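Local coordinates for protein 4-phosphoerythronate dehydrogenase (Lactobacillus jensenii, PDB 4PRL) that probably catalyses the NAD-dependent oxidation of 4-phospho-D-erythronate to its 2-oxo acid, as a member of the D-isomer-specific 2-hydroxyacid dehydrogenase family, at residues T206-S211 with R235-D240. Sequence-based numbering, arbitrary orientation.
Sequences TPLLKS and RGELVD. With NAD (nicotinamide-adenine-dinucleotide), chain C.
In the Rossmann-fold NAD-binding domain, loops 206-211 and 235-240 follow the neighbouring parallel strands 201-204 and 229-232 and meet at the C-terminal edge of the sheet beside NAD, with Leu-208 packed against Arg-235 and Glu-237. Leu-208 suits this place because its forked end touches both partners. With CG anti to the backbone N (chi1 173°), the fork is set between them: CD1 lies 3.6 Å from Glu-237 CB, while CD2 lies between Glu-237 OE1 and one face of the Arg-235 guanidinium, nearer its rim than its middle and 3.6 Å from NH1. Bends at chi2 (-65°) and chi3 (-64°) fold the Arg-235 chain back, and the two side chains cross at about a right angle. Arginine fits because its flat guanidinium offers a face to the leucine methyl and an N-H to a water in its plane. That water accepts from Arg-235 NH2 at 3.0 Å and from Leu-208 N at 3.3 Å, and it also bonds to O2D of the nicotinamide ribose, so both loops and the cofactor share one solvent molecule. Without the guanidinium, as with an alanine here, the water would probably lose its NH2 donor and Leu-208 CD2 the flat face beside it. Deeper in, the 3-10 turn 236-238, closed by Leu-238 N to Arg-235 O, presents the buried Leu-238, whose branched end packs against the Thr-206 carbonyl and methyl; its CD2 meets Thr-206 CG2 at 3.8 Å. Leu-204 also lines this apolar patch. Threonine combines two roles here: its methyl faces Leu-238, and its small hydroxyl lies by the adenine. On the cofactor side, Pro-207 lays CD against the adenosine ribose, 3.3 Å from O4B, while NAD O3D gives a weak hydrogen bond to Thr-206 O at 3.3 Å.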
loop_
_atom_site.group_PDB
_atom_site.type_symbol
_atom_site.label_atom_id
_atom_site.label_comp_id
_atom_site.label_asym_id
_atom_site.label_seq_id
_atom_site.Cartn_x
_atom_site.Cartn_y
_atom_site.Cartn_z
ATOM N N THR A 206 15.307 -17.505 7.482
ATOM C CA THR A 206 15.595 -18.897 7.216
ATOM C C THR A 206 15.722 -19.595 8.549
ATOM O O THR A 206 16.415 -19.104 9.448
ATOM C CB THR A 206 16.924 -19.009 6.445
ATOM O OG1 THR A 206 16.658 -18.909 5.041
ATOM C CG2 THR A 206 17.645 -20.311 6.729
ATOM N N PRO A 207 15.068 -20.755 8.690
ATOM C CA PRO A 207 15.175 -21.425 9.965
ATOM C C PRO A 207 16.596 -21.933 10.133
ATOM O O PRO A 207 17.276 -22.200 9.143
ATOM C CB PRO A 207 14.178 -22.566 9.829
ATOM C CG PRO A 207 14.208 -22.897 8.383
ATOM C CD PRO A 207 14.391 -21.587 7.683
ATOM N N LEU A 208 17.050 -22.016 11.375
ATOM C CA LEU A 208 18.360 -22.564 11.685
ATOM C C LEU A 208 18.226 -24.064 11.643
ATOM O O LEU A 208 17.555 -24.659 12.473
ATOM C CB LEU A 208 18.804 -22.128 13.067
ATOM C CG LEU A 208 20.079 -22.754 13.605
ATOM C CD1 LEU A 208 21.259 -22.396 12.725
ATOM C CD2 LEU A 208 20.314 -22.265 15.024
ATOM N N LEU A 209 18.825 -24.652 10.623
ATOM C CA LEU A 209 18.941 -26.094 10.478
ATOM C C LEU A 209 20.426 -26.442 10.543
ATOM O O LEU A 209 21.258 -25.556 10.670
ATOM C CB LEU A 209 18.358 -26.514 9.127
ATOM C CG LEU A 209 16.838 -26.667 8.941
ATOM C CD1 LEU A 209 15.993 -26.250 10.142
ATOM C CD2 LEU A 209 16.432 -25.908 7.688
ATOM N N LYS A 210 20.775 -27.719 10.455
ATOM C CA LYS A 210 22.187 -28.077 10.332
ATOM C C LYS A 210 22.753 -27.572 8.988
ATOM O O LYS A 210 23.922 -27.164 8.904
ATOM C CB LYS A 210 22.388 -29.592 10.500
ATOM C CG LYS A 210 23.843 -30.069 10.593
ATOM C CD LYS A 210 24.756 -29.156 11.424
ATOM C CE LYS A 210 25.721 -29.915 12.335
ATOM N NZ LYS A 210 25.300 -29.816 13.768
ATOM N N SER A 211 21.912 -27.560 7.956
ATOM C CA SER A 211 22.346 -27.128 6.641
ATOM C C SER A 211 22.366 -25.614 6.435
ATOM O O SER A 211 22.855 -25.182 5.395
ATOM C CB SER A 211 21.473 -27.765 5.562
ATOM O OG SER A 211 20.177 -27.209 5.577
ATOM N N ARG A 235 18.025 -15.913 13.367
ATOM C CA ARG A 235 18.756 -16.715 14.302
ATOM C C ARG A 235 20.218 -16.394 14.115
ATOM O O ARG A 235 20.734 -16.426 13.001
ATOM C CB ARG A 235 18.516 -18.207 14.022
ATOM C CG ARG A 235 17.071 -18.699 14.139
ATOM C CD ARG A 235 16.559 -18.598 15.557
ATOM N NE ARG A 235 17.286 -19.460 16.476
ATOM C CZ ARG A 235 17.102 -20.774 16.584
ATOM N NH1 ARG A 235 17.802 -21.459 17.463
ATOM N NH2 ARG A 235 16.232 -21.411 15.809
ATOM N N GLY A 236 20.893 -16.088 15.210
ATOM C CA GLY A 236 22.282 -15.650 15.164
ATOM C C GLY A 236 23.199 -16.568 14.389
ATOM O O GLY A 236 24.066 -16.103 13.658
ATOM N N GLU A 237 22.983 -17.871 14.539
ATOM C CA GLU A 237 23.877 -18.876 13.998
ATOM C C GLU A 237 23.817 -18.949 12.467
ATOM O O GLU A 237 24.631 -19.632 11.827
ATOM C CB GLU A 237 23.534 -20.250 14.596
ATOM C CG GLU A 237 23.867 -20.395 16.078
ATOM C CD GLU A 237 22.811 -19.840 17.035
ATOM O OE1 GLU A 237 21.702 -19.428 16.587
ATOM O OE2 GLU A 237 23.112 -19.825 18.257
ATOM N N LEU A 238 22.847 -18.261 11.872
ATOM C CA LEU A 238 22.823 -18.091 10.419
ATOM C C LEU A 238 24.033 -17.303 9.921
ATOM O O LEU A 238 24.441 -17.478 8.795
ATOM C CB LEU A 238 21.541 -17.388 9.975
ATOM C CG LEU A 238 20.210 -18.070 10.310
ATOM C CD1 LEU A 238 19.055 -17.123 9.997
ATOM C CD2 LEU A 238 20.062 -19.370 9.542
ATOM N N VAL A 239 24.607 -16.453 10.763
ATOM C CA VAL A 239 25.700 -15.559 10.356
ATOM C C VAL A 239 27.024 -15.878 11.073
ATOM O O VAL A 239 27.050 -16.191 12.252
ATOM C CB VAL A 239 25.289 -14.101 10.614
ATOM C CG1 VAL A 239 26.404 -13.142 10.260
ATOM C CG2 VAL A 239 24.008 -13.770 9.847
ATOM N N ASP A 240 28.127 -15.838 10.341
ATOM C CA ASP A 240 29.437 -16.060 10.927
ATOM C C ASP A 240 29.865 -14.718 11.466
ATOM O O ASP A 240 30.225 -13.830 10.692
ATOM C CB ASP A 240 30.404 -16.553 9.835
ATOM C CG ASP A 240 31.858 -16.684 10.307
ATOM O OD1 ASP A 240 32.301 -15.998 11.254
ATOM O OD2 ASP A 240 32.579 -17.476 9.678
HETATM P PA NAD C . 9.114 -19.933 8.996
HETATM O O1A NAD C . 9.540 -21.140 9.779
HETATM O O2A NAD C . 7.672 -19.523 8.981
HETATM O O5B NAD C . 9.624 -20.093 7.485
HETATM C C5B NAD C . 10.962 -19.728 7.133
HETATM C C4B NAD C . 11.194 -19.834 5.631
HETATM O O4B NAD C . 12.564 -20.111 5.358
HETATM C C3B NAD C . 10.406 -20.984 5.054
HETATM O O3B NAD C . 9.420 -20.495 4.166
HETATM C C2B NAD C . 11.380 -21.784 4.246
HETATM O O2B NAD C . 10.829 -21.901 2.947
HETATM C C1B NAD C . 12.636 -20.938 4.204
HETATM N N9A NAD C . 13.839 -21.812 4.080
HETATM C C8A NAD C . 13.909 -23.094 4.465
HETATM N N7A NAD C . 15.116 -23.629 4.184
HETATM C C5A NAD C . 15.844 -22.688 3.588
HETATM C C6A NAD C . 17.204 -22.596 3.038
HETATM N N6A NAD C . 18.047 -23.648 3.065
HETATM N N1A NAD C . 17.591 -21.433 2.504
HETATM C C2A NAD C . 16.772 -20.384 2.465
HETATM N N3A NAD C . 15.528 -20.402 2.941
HETATM C C4A NAD C . 15.004 -21.500 3.511
HETATM O O3 NAD C . 10.043 -18.722 9.490
HETATM P PN NAD C . 9.589 -17.188 9.365
HETATM O O1N NAD C . 10.029 -16.634 8.039
HETATM O O2N NAD C . 8.152 -17.119 9.811
HETATM O O5D NAD C . 10.530 -16.536 10.481
HETATM C C5D NAD C . 11.679 -15.775 10.119
HETATM C C4D NAD C . 12.760 -15.967 11.172
HETATM O O4D NAD C . 12.515 -15.159 12.327
HETATM C C3D NAD C . 12.804 -17.410 11.654
HETATM O O3D NAD C . 14.120 -17.936 11.525
HETATM C C2D NAD C . 12.495 -17.335 13.122
HETATM O O2D NAD C . 13.277 -18.287 13.834
HETATM C C1D NAD C . 12.927 -15.922 13.462
HETATM N N1N NAD C . 12.449 -15.419 14.757
HETATM C C2N NAD C . 12.998 -14.306 15.228
HETATM C C3N NAD C . 12.619 -13.774 16.448
HETATM C C7N NAD C . 13.237 -12.515 16.961
HETATM O O7N NAD C . 12.644 -11.880 17.803
HETATM N N7N NAD C . 14.411 -12.127 16.491
HETATM C C4N NAD C . 11.651 -14.406 17.200
HETATM C C5N NAD C . 11.097 -15.563 16.695
HETATM C C6N NAD C . 11.521 -16.051 15.473
HETATM O O HOH W 1 14.575 -21.263 13.367
#